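Long-range contact in alpha-acetolactate decarboxylase (Bacillus subtilis subsp. subtilis str. 168, PDB 5XNE), which converts acetolactate into acetoin with release of carbon dioxide, a step on the way from pyruvate to butane-2,3-diol: residues P80-K85 / V197-K202. Residues are numbered along the deposited sequence; the frame is centred on the assembly and turned at random.
Sequences PDMTHK and VTISQK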
loop_
_atom_site.group_PDB
_atom_site.type_symbol
_atom_site.label_atom_id
_atom_site.label_comp_id
_atom_site.label_asym_id
_atom_site.label_seq_id
_atom_site.Cartn_x
_atom_site.Cartn_y
_atom_site.Cartn_z
ATOM N N PRO B 80 13.147 -19.613 -2.371
ATOM C CA PRO B 80 12.742 -20.291 -3.609
ATOM C C PRO B 80 11.456 -21.123 -3.463
ATOM O O PRO B 80 11.514 -22.353 -3.428
ATOM C CB PRO B 80 13.939 -21.192 -3.909
ATOM C CG PRO B 80 14.543 -21.465 -2.573
ATOM C CD PRO B 80 14.344 -20.217 -1.762
ATOM N N ASP B 81 10.308 -20.461 -3.403
ATOM C CA ASP B 81 9.041 -21.155 -3.152
ATOM C C ASP B 81 8.568 -21.990 -4.334
ATOM O O ASP B 81 7.954 -23.048 -4.153
ATOM C CB ASP B 81 7.951 -20.150 -2.783
ATOM C CG ASP B 81 8.318 -19.318 -1.575
ATOM O OD1 ASP B 81 9.160 -19.764 -0.771
ATOM O OD2 ASP B 81 7.759 -18.215 -1.416
ATOM N N MET B 82 8.812 -21.493 -5.540
ATOM C CA MET B 82 8.384 -22.169 -6.764
ATOM C C MET B 82 9.479 -22.099 -7.814
ATOM O O MET B 82 10.176 -21.087 -7.946
ATOM C CB MET B 82 7.096 -21.547 -7.316
ATOM C CG MET B 82 5.890 -21.641 -6.391
ATOM S SD MET B 82 4.513 -20.567 -6.877
ATOM C CE MET B 82 4.934 -19.065 -5.992
ATOM N N THR B 83 9.645 -23.182 -8.564
ATOM C CA THR B 83 10.567 -23.164 -9.690
ATOM C C THR B 83 9.876 -23.627 -10.961
ATOM O O THR B 83 8.906 -24.383 -10.923
ATOM C CB THR B 83 11.796 -24.038 -9.439
ATOM O OG1 THR B 83 11.397 -25.411 -9.385
ATOM C CG2 THR B 83 12.476 -23.645 -8.137
ATOM N N HIS B 84 10.380 -23.158 -12.090
ATOM C CA HIS B 84 9.786 -23.454 -13.380
ATOM C C HIS B 84 10.892 -23.368 -14.416
ATOM O O HIS B 84 11.820 -22.567 -14.275
ATOM C CB HIS B 84 8.654 -22.474 -13.691
ATOM C CG HIS B 84 7.733 -22.929 -14.779
ATOM N ND1 HIS B 84 7.093 -24.152 -14.753
ATOM C CD2 HIS B 84 7.338 -22.322 -15.922
ATOM C CE1 HIS B 84 6.345 -24.276 -15.833
ATOM N NE2 HIS B 84 6.476 -23.182 -16.562
ATOM N N LYS B 85 10.817 -24.207 -15.442
ATOM C CA LYS B 85 11.830 -24.186 -16.486
ATOM C C LYS B 85 11.221 -23.710 -17.795
ATOM O O LYS B 85 10.122 -24.126 -18.166
ATOM C CB LYS B 85 12.460 -25.572 -16.653
ATOM C CG LYS B 85 13.263 -26.037 -15.446
ATOM C CD LYS B 85 14.509 -25.183 -15.238
ATOM C CE LYS B 85 15.775 -26.037 -15.226
ATOM N NZ LYS B 85 16.924 -25.365 -14.542
ATOM N N VAL B 197 13.318 -20.327 -13.839
ATOM C CA VAL B 197 12.526 -19.348 -13.106
ATOM C C VAL B 197 12.422 -19.749 -11.647
ATOM O O VAL B 197 12.258 -20.928 -11.316
ATOM C CB VAL B 197 11.112 -19.205 -13.683
ATOM C CG1 VAL B 197 10.367 -18.063 -12.993
ATOM C CG2 VAL B 197 11.182 -18.950 -15.177
ATOM N N THR B 198 12.532 -18.764 -10.763
ATOM C CA THR B 198 12.329 -18.991 -9.344
ATOM C C THR B 198 11.420 -17.874 -8.846
ATOM O O THR B 198 11.606 -16.713 -9.225
ATOM C CB THR B 198 13.654 -19.004 -8.566
ATOM O OG1 THR B 198 14.587 -19.873 -9.225
ATOM C CG2 THR B 198 13.442 -19.530 -7.173
ATOM N N ILE B 199 10.433 -18.231 -8.029
ATOM C CA ILE B 199 9.421 -17.282 -7.551
ATOM C C ILE B 199 9.280 -17.371 -6.031
ATOM O O ILE B 199 9.307 -18.467 -5.443
ATOM C CB ILE B 199 8.053 -17.532 -8.220
ATOM C CG1 ILE B 199 8.175 -17.404 -9.741
ATOM C CG2 ILE B 199 7.002 -16.556 -7.707
ATOM C CD1 ILE B 199 6.888 -17.661 -10.496
ATOM N N SER B 200 9.148 -16.207 -5.391
ATOM C CA SER B 200 9.019 -16.125 -3.942
ATOM C C SER B 200 7.737 -15.365 -3.600
ATOM O O SER B 200 7.539 -14.240 -4.047
ATOM C CB SER B 200 10.248 -15.441 -3.341
ATOM O OG SER B 200 10.249 -15.505 -1.924
ATOM N N GLN B 201 6.860 -15.994 -2.822
ATOM C CA GLN B 201 5.554 -15.421 -2.504
ATOM C C GLN B 201 5.615 -14.663 -1.180
ATOM O O GLN B 201 6.154 -15.166 -0.196
ATOM C CB GLN B 201 4.496 -16.538 -2.437
ATOM C CG GLN B 201 3.139 -16.097 -1.904
ATOM C CD GLN B 201 2.159 -17.254 -1.835
ATOM O OE1 GLN B 201 1.910 -17.923 -2.835
ATOM N NE2 GLN B 201 1.615 -17.505 -0.652
ATOM N N LYS B 202 5.054 -13.457 -1.145
ATOM C CA LYS B 202 5.065 -12.652 0.079
ATOM C C LYS B 202 3.648 -12.204 0.483
ATOM O O LYS B 202 2.859 -11.787 -0.378
ATOM C CB LYS B 202 5.979 -11.430 -0.098
ATOM C CG LYS B 202 7.461 -11.776 -0.328
ATOM C CD LYS B 202 7.996 -12.638 0.808
ATOM C CE LYS B 202 9.464 -12.982 0.633
ATOM N NZ LYS B 202 9.657 -13.580 -0.678
HETATM O O HOH W 1 8.414 -16.462 0.694
HETATM O O HOH W 2 6.872 -17.823 1.148
#
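Met82 and His84 pair with Ile199 and Val197 in antiparallel fashion, joining strand 82-86 to the long strand 195-208, whose other side bonds to strand 109-115. Val197 N hydrogen-bonds to His84 O at 2.7 Å, and Ile199 N to Met82 O at 2.9 Å. The tight face holds Met82, His84, Val197 and Ile199. Here the Met82 chain bends at its thioether (chi3 -89°), laying CE 3.7 Å from Ile199 CG2; Tyr110 touches both side chains, Phe95 of helix 92-100 packs on Val197, and Ile99 on Ile199. His84 CB meets Val197 CB, while its NE2 hydrogen-bonds to Glu98 OE2. The opposite face is looser: Thr83 and Thr198 barely touch, and Pro80 CB rests on Thr198 CG2 at 3.7 Å. Where the strand begins, a classic beta bulge sets two residues against Ile199: Met82 N hydrogen-bonds to Ile199 O at 3.1 Å, and Asp81 N adds a weak bond to the same oxygen. Asp81 OD2 takes Gln201 N at 2.8 Å on its anti side, 22° out of the carboxylate plane, and two waters link it to Gln201 O. Three donors thus converge on OD2, and Thr79 OG1 hydrogen-bonds to OD1; with Lys202 NZ 5.1 Å from Asp81 OD2, this setting probably stabilises the ionised carboxylate.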